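Local structure of choline/ethanolamine kinase family protein (Mesorhizobium loti, 3DXQ) at residues I14-Y20 with A37-L42; S71-L75 with V85-I89; V244-A248 with L285-F291. The protein probably transfers a phosphate group to ethanolamine, choline or a similar small alcohol. All coordinates share one frame; numbering follows the deposited sequence.

In the fold
Interactions 1 and 2 belong to the N-terminal lobe of this kinase-like fold, and interaction 3 to the helical C-terminal lobe. The first two have centres about 12 Å apart and share one antiparallel sheet, in which strands 40-45 and 84-87 are neighbours. C41 N lies 2.8 Å from T86 O, and D39 O lies 2.8 Å from Y88 N; both pairs are probable hydrogen bonds. L40 CD2 packs on L75 CD1, so the leucines of the two contacts meet. Interaction 3 is separate: its centre is about 46 Å from that of interaction 1 and about 37 Å from that of interaction 2, on the opposite side of the chain's centre.

Interaction 1 (I14-Y20 with A37-L42); sequences IPMLAGY and AGDLCL
Y20 lays its ring against the backbone and methyl group of A37. The CB of A37 sits over the ring face, 4.1 Å from the Y20 ring centroid and 22° off the ring normal, a CH-pi contact. With CG anti to the backbone N (chi1 169°), the Y20 side chain reaches across to the turn at G38. Its OH is hydrogen-bonded to P23 O. Were Y20 an alanine, the A37 methyl would probably lose its aromatic cover and P23 O its hydroxyl partner. L17 splits its branches between two leucines: CD2 meets L40 CD1 at 3.5 Å, while CD1 meets L42 CD1 at 3.8 Å. I14 CD1 also packs on L42 CD1, and the bent selenomethionine M16 touches L40 CD1 with its CE. The contact sets the loop before strand 24-27 against the five-stranded antiparallel sheet of the kinase-like N-terminal lobe. The partner segment holds the type II' turn, A37 to L40, that joins strands 32-37 and 40-45 of a beta hairpin. A37 N to L40 O (2.8 Å) and L40 N to A37 O close it. In the loop, a type II turn from L17 leads into Y20, with G19 at positive phi. I14 O accepts from both L17 N and A18 N. Further out, V85 touches I14, L17 and L40.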
# COMPACT_ATOMS: atom_id res chain seq x y z
N ILE A 14 -26.33 -5.77 -9.61
CA ILE A 14 -26.31 -4.32 -9.40
C ILE A 14 -27.29 -3.57 -10.31
O ILE A 14 -27.07 -3.52 -11.50
CB ILE A 14 -24.94 -3.71 -9.60
CG1 ILE A 14 -23.87 -4.50 -8.86
CG2 ILE A 14 -24.97 -2.27 -9.09
CD1 ILE A 14 -23.15 -5.50 -9.71
N PRO A 15 -28.35 -2.97 -9.73
CA PRO A 15 -29.33 -2.23 -10.53
C PRO A 15 -28.73 -1.11 -11.36
O PRO A 15 -29.07 -0.98 -12.53
CB PRO A 15 -30.30 -1.66 -9.48
CG PRO A 15 -30.16 -2.55 -8.31
CD PRO A 15 -28.70 -2.94 -8.30
N MSE A 16 -27.82 -0.33 -10.80
CA MSE A 16 -27.20 0.78 -11.56
C MSE A 16 -26.27 0.37 -12.72
O MSE A 16 -25.96 1.20 -13.58
CB MSE A 16 -26.48 1.77 -10.64
CG MSE A 16 -25.93 1.19 -9.37
SE MSE A 16 -24.54 2.31 -8.64
CE MSE A 16 -24.72 3.90 -9.62
N LEU A 17 -25.82 -0.88 -12.75
CA LEU A 17 -25.08 -1.37 -13.89
C LEU A 17 -25.92 -2.29 -14.79
O LEU A 17 -25.61 -2.45 -15.96
CB LEU A 17 -23.82 -2.10 -13.43
CG LEU A 17 -22.75 -1.21 -12.81
CD1 LEU A 17 -21.59 -2.07 -12.32
CD2 LEU A 17 -22.27 -0.20 -13.82
N ALA A 18 -26.97 -2.90 -14.24
CA ALA A 18 -27.83 -3.82 -15.01
C ALA A 18 -28.14 -3.32 -16.42
O ALA A 18 -28.36 -2.12 -16.64
CB ALA A 18 -29.15 -4.09 -14.26
N GLY A 19 -28.14 -4.24 -17.37
CA GLY A 19 -28.45 -3.92 -18.76
C GLY A 19 -27.44 -3.02 -19.46
O GLY A 19 -27.80 -2.28 -20.39
N TYR A 20 -26.19 -3.05 -19.02
CA TYR A 20 -25.11 -2.33 -19.69
C TYR A 20 -24.52 -3.26 -20.72
O TYR A 20 -23.85 -4.25 -20.39
CB TYR A 20 -24.04 -1.92 -18.70
CG TYR A 20 -22.78 -1.40 -19.35
CD1 TYR A 20 -22.69 -0.07 -19.77
CD2 TYR A 20 -21.68 -2.23 -19.54
CE1 TYR A 20 -21.53 0.42 -20.36
CE2 TYR A 20 -20.52 -1.75 -20.13
CZ TYR A 20 -20.46 -0.43 -20.55
OH TYR A 20 -19.31 0.04 -21.13
N ALA A 37 -17.23 -0.09 -16.62
CA ALA A 37 -18.51 -0.25 -17.31
C ALA A 37 -19.14 1.12 -17.45
O ALA A 37 -19.73 1.63 -16.50
CB ALA A 37 -19.41 -1.17 -16.52
N GLY A 38 -19.03 1.71 -18.64
CA GLY A 38 -19.55 3.06 -18.87
C GLY A 38 -18.64 4.06 -18.18
O GLY A 38 -17.48 4.20 -18.53
N ASP A 39 -19.18 4.71 -17.16
CA ASP A 39 -18.45 5.68 -16.34
C ASP A 39 -18.32 5.17 -14.89
O ASP A 39 -17.91 5.92 -14.01
CB ASP A 39 -19.18 7.02 -16.39
CG ASP A 39 -19.41 7.49 -17.81
OD1 ASP A 39 -18.42 7.52 -18.56
OD2 ASP A 39 -20.55 7.82 -18.21
N LEU A 40 -18.68 3.91 -14.65
CA LEU A 40 -18.60 3.34 -13.32
C LEU A 40 -17.56 2.22 -13.38
O LEU A 40 -17.25 1.75 -14.46
CB LEU A 40 -19.97 2.80 -12.89
CG LEU A 40 -21.14 3.78 -12.90
CD1 LEU A 40 -22.47 3.07 -12.70
CD2 LEU A 40 -20.97 4.84 -11.85
N CYS A 41 -17.00 1.85 -12.24
CA CYS A 41 -16.04 0.73 -12.15
C CYS A 41 -16.61 -0.36 -11.26
O CYS A 41 -17.11 -0.10 -10.18
CB CYS A 41 -14.71 1.13 -11.54
SG CYS A 41 -13.76 2.24 -12.47
N LEU A 42 -16.53 -1.58 -11.76
CA LEU A 42 -16.98 -2.75 -11.04
C LEU A 42 -15.74 -3.43 -10.47
O LEU A 42 -14.80 -3.69 -11.23
CB LEU A 42 -17.70 -3.68 -12.02
CG LEU A 42 -18.36 -4.93 -11.46
CD1 LEU A 42 -19.49 -4.61 -10.50
CD2 LEU A 42 -18.89 -5.73 -12.62

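Interaction 2 (S71-L75 with V85-I89); sequences SPEVL and VTRYI
R87 and L75 meet where the guanidinium of R87 passes beneath the end of the leucine. L75 CD1 lies over one face of that group, 3.5 Å from R87 NH1. E73 approaches the guanidinium at its edge, near the plane, and its OE1 forms a salt bridge of 2.9 Å with R87 NH1. The carboxylate and guanidinium planes are 22° apart, and the two side chains run side by side in the same direction. CG of R87 is anti to the backbone N (chi1 178°) and the chain bends at chi3, which brings the guanidinium alongside E73 and L75. These segments belong to the antiparallel hairpin of strands 74-77 and 84-87, with strand 74-77 at the edge of the N-terminal lobe sheet. V74 and T86 form a non-hydrogen-bonded pair, CA to CA 4.6 Å. Next to it, L75 N donates to V85 O at 2.8 Å. On the other side of the pair, R87 N to E73 O is weak, at 3.4 Å. T86 CA also gives E73 O a CA-H...O contact. P72 comes before the strand and packs its ring across I89, with P72 CG 3.7 Å from I89 CD1. The T86 hydroxyl bonds to R43 of strand 40-45, while V74 packs on A62 of helix 55-67.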
# COMPACT_ATOMS: atom_id res chain seq x y z
N SER A 71 -10.31 9.04 -1.96
CA SER A 71 -10.76 7.92 -2.77
C SER A 71 -11.97 8.28 -3.63
O SER A 71 -12.79 9.13 -3.27
CB SER A 71 -11.14 6.75 -1.88
OG SER A 71 -12.00 5.85 -2.58
N PRO A 72 -12.10 7.61 -4.77
CA PRO A 72 -13.30 7.86 -5.55
C PRO A 72 -14.54 7.45 -4.77
O PRO A 72 -14.47 6.59 -3.88
CB PRO A 72 -13.14 6.95 -6.77
CG PRO A 72 -11.69 6.59 -6.80
CD PRO A 72 -11.21 6.62 -5.40
N GLU A 73 -15.66 8.11 -5.08
CA GLU A 73 -16.95 7.81 -4.51
C GLU A 73 -17.26 6.31 -4.55
O GLU A 73 -17.02 5.66 -5.56
CB GLU A 73 -18.04 8.52 -5.30
CG GLU A 73 -18.58 9.76 -4.68
CD GLU A 73 -19.97 10.04 -5.20
OE1 GLU A 73 -20.11 10.25 -6.43
OE2 GLU A 73 -20.92 10.02 -4.38
N VAL A 74 -17.81 5.79 -3.46
CA VAL A 74 -18.23 4.40 -3.39
C VAL A 74 -19.74 4.38 -3.55
O VAL A 74 -20.46 4.80 -2.66
CB VAL A 74 -17.84 3.75 -2.05
CG1 VAL A 74 -18.49 2.40 -1.91
CG2 VAL A 74 -16.36 3.64 -1.96
N LEU A 75 -20.21 3.91 -4.69
CA LEU A 75 -21.63 3.98 -5.02
C LEU A 75 -22.42 2.75 -4.62
O LEU A 75 -23.64 2.81 -4.52
CB LEU A 75 -21.81 4.23 -6.51
CG LEU A 75 -21.04 5.46 -7.02
CD1 LEU A 75 -21.24 5.61 -8.51
CD2 LEU A 75 -21.45 6.74 -6.27
N VAL A 85 -19.00 -0.99 -6.47
CA VAL A 85 -19.10 -0.07 -7.61
C VAL A 85 -18.60 1.31 -7.21
O VAL A 85 -19.09 1.90 -6.25
CB VAL A 85 -20.53 0.06 -8.12
CG1 VAL A 85 -20.53 0.94 -9.37
CG2 VAL A 85 -21.14 -1.32 -8.40
N THR A 86 -17.61 1.81 -7.93
CA THR A 86 -17.08 3.14 -7.71
C THR A 86 -17.26 3.95 -8.97
O THR A 86 -17.64 3.41 -10.00
CB THR A 86 -15.59 3.09 -7.35
OG1 THR A 86 -14.87 2.46 -8.41
CG2 THR A 86 -15.40 2.31 -6.09
N ARG A 87 -16.99 5.24 -8.89
CA ARG A 87 -17.11 6.08 -10.05
C ARG A 87 -15.78 6.07 -10.77
O ARG A 87 -14.73 6.09 -10.13
CB ARG A 87 -17.54 7.50 -9.67
CG ARG A 87 -17.65 8.42 -10.87
CD ARG A 87 -18.56 9.61 -10.64
NE ARG A 87 -19.91 9.32 -11.11
CZ ARG A 87 -20.95 9.06 -10.34
NH1 ARG A 87 -20.86 9.06 -9.02
NH2 ARG A 87 -22.10 8.82 -10.90
N TYR A 88 -15.82 6.01 -12.10
CA TYR A 88 -14.61 6.04 -12.88
C TYR A 88 -14.16 7.47 -13.05
O TYR A 88 -14.95 8.34 -13.39
CB TYR A 88 -14.80 5.43 -14.27
CG TYR A 88 -13.55 5.52 -15.13
CD1 TYR A 88 -12.41 4.77 -14.82
CD2 TYR A 88 -13.50 6.34 -16.25
CE1 TYR A 88 -11.26 4.83 -15.61
CE2 TYR A 88 -12.36 6.40 -17.06
CZ TYR A 88 -11.24 5.65 -16.72
OH TYR A 88 -10.11 5.71 -17.50
N ILE A 89 -12.86 7.66 -12.84
CA ILE A 89 -12.16 8.92 -13.02
C ILE A 89 -11.56 9.04 -14.43
O ILE A 89 -10.50 8.46 -14.73
CB ILE A 89 -11.04 9.01 -12.00
CG1 ILE A 89 -11.66 9.02 -10.61
CG2 ILE A 89 -10.21 10.26 -12.22
CD1 ILE A 89 -10.63 8.81 -9.52

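Interaction 3 (V244-A248 with L285-F291); sequences VIYKA and LMETPEF
F291 presents the rim of its ring to V244, whose CG1 lies near the ring plane, 3.8 Å from F291 CD1. The contact is helix packing in the C-terminal lobe of the kinase-like fold: helix 237-263 meets the corner between helices 271-287 and 289-300. The V244 and F291 side chains run antiparallel, one alongside the other. I245 comes in roughly perpendicular to the phenylalanine side chain, and its CD1 reaches F291 CZ, although the CB of I245 points away from the corner. CG of F291 is anti to the backbone N (chi1 -171°), which carries the ring back under the end of the preceding helix, with M286 CA 3.6 Å above the F291 ring plane, toward the rim of that face. A248 sets its methyl against two residues of the corner, with CB 3.8 Å from M286 CG and 3.9 Å from F291 CE1. L285 points in at the helix, where its CD2 touches K247 CB at 3.7 Å. The amine of K247 turns to D223 in a salt bridge. V162 of helix 152-167 touches both I245 and M286. At the corner itself L285 O accepts twice from T288: once from its backbone N, and once from OG1 at 2.7 Å, tilted 16° from the carbonyl plane.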
# COMPACT_ATOMS: atom_id res chain seq x y z
N VAL A 244 12.76 6.10 6.19
CA VAL A 244 13.78 5.11 5.83
C VAL A 244 13.58 3.80 6.63
O VAL A 244 13.71 2.71 6.08
CB VAL A 244 15.17 5.70 6.00
CG1 VAL A 244 16.26 4.65 5.82
CG2 VAL A 244 15.35 6.83 5.01
N ILE A 245 13.23 3.93 7.91
CA ILE A 245 12.98 2.76 8.76
C ILE A 245 11.86 1.89 8.19
O ILE A 245 11.98 0.64 8.12
CB ILE A 245 12.66 3.19 10.21
CG1 ILE A 245 13.96 3.48 10.96
CG2 ILE A 245 11.90 2.13 10.96
CD1 ILE A 245 14.87 2.30 11.01
N TYR A 246 10.77 2.54 7.78
CA TYR A 246 9.64 1.83 7.20
C TYR A 246 9.97 1.27 5.82
O TYR A 246 9.48 0.19 5.47
CB TYR A 246 8.38 2.71 7.17
CG TYR A 246 7.85 3.02 8.57
CD1 TYR A 246 7.63 2.01 9.49
CD2 TYR A 246 7.56 4.32 8.95
CE1 TYR A 246 7.15 2.28 10.78
CE2 TYR A 246 7.07 4.61 10.23
CZ TYR A 246 6.87 3.59 11.14
OH TYR A 246 6.38 3.87 12.41
N LYS A 247 10.77 1.97 5.03
CA LYS A 247 11.24 1.38 3.77
C LYS A 247 11.79 -0.02 4.08
O LYS A 247 11.42 -0.98 3.43
CB LYS A 247 12.34 2.22 3.12
CG LYS A 247 11.90 3.34 2.20
CD LYS A 247 13.11 4.19 1.82
CE LYS A 247 13.11 4.64 0.38
NZ LYS A 247 14.19 5.65 0.09
N ALA A 248 12.65 -0.13 5.09
CA ALA A 248 13.25 -1.41 5.44
C ALA A 248 12.20 -2.39 5.97
O ALA A 248 12.14 -3.53 5.52
CB ALA A 248 14.40 -1.24 6.46
N LEU A 285 19.72 -1.85 2.30
CA LEU A 285 19.39 -0.61 2.97
C LEU A 285 19.87 -0.61 4.41
O LEU A 285 20.49 0.34 4.86
CB LEU A 285 17.87 -0.36 2.94
CG LEU A 285 17.38 0.96 3.51
CD1 LEU A 285 18.11 2.13 2.85
CD2 LEU A 285 15.89 1.07 3.33
N MSE A 286 19.59 -1.70 5.13
CA MSE A 286 19.95 -1.78 6.54
C MSE A 286 21.46 -1.77 6.76
O MSE A 286 21.95 -1.36 7.81
CB MSE A 286 19.30 -3.00 7.21
CG MSE A 286 17.78 -2.90 7.25
SE MSE A 286 16.93 -4.36 8.19
CE MSE A 286 17.09 -3.74 10.07
N GLU A 287 22.22 -2.17 5.75
CA GLU A 287 23.66 -2.23 5.89
C GLU A 287 24.39 -0.93 5.56
O GLU A 287 25.58 -0.80 5.85
CB GLU A 287 24.20 -3.36 5.03
CG GLU A 287 23.93 -4.70 5.64
CD GLU A 287 24.36 -5.83 4.73
OE1 GLU A 287 24.72 -5.56 3.56
OE2 GLU A 287 24.35 -6.98 5.20
N THR A 288 23.70 0.02 4.94
CA THR A 288 24.33 1.29 4.62
C THR A 288 24.64 2.02 5.94
O THR A 288 23.89 1.91 6.92
CB THR A 288 23.44 2.15 3.71
OG1 THR A 288 22.17 2.37 4.34
CG2 THR A 288 23.20 1.47 2.39
N PRO A 289 25.77 2.75 5.99
CA PRO A 289 26.05 3.49 7.22
C PRO A 289 25.04 4.60 7.46
O PRO A 289 24.86 5.03 8.59
CB PRO A 289 27.46 4.04 7.00
CG PRO A 289 27.68 4.02 5.52
CD PRO A 289 26.82 2.93 4.97
N GLU A 290 24.37 5.04 6.39
CA GLU A 290 23.30 6.03 6.51
C GLU A 290 22.19 5.52 7.43
O GLU A 290 21.65 6.26 8.23
CB GLU A 290 22.69 6.33 5.13
CG GLU A 290 23.50 7.25 4.24
CD GLU A 290 24.66 6.57 3.52
OE1 GLU A 290 25.06 5.44 3.89
OE2 GLU A 290 25.19 7.20 2.58
N PHE A 291 21.87 4.23 7.30
CA PHE A 291 20.75 3.64 8.03
C PHE A 291 20.89 3.75 9.54
O PHE A 291 19.91 4.07 10.21
CB PHE A 291 20.57 2.17 7.61
CG PHE A 291 19.32 1.54 8.13
CD1 PHE A 291 18.08 1.85 7.57
CD2 PHE A 291 19.37 0.62 9.17
CE1 PHE A 291 16.91 1.28 8.04
CE2 PHE A 291 18.20 0.04 9.65
CZ PHE A 291 16.97 0.37 9.08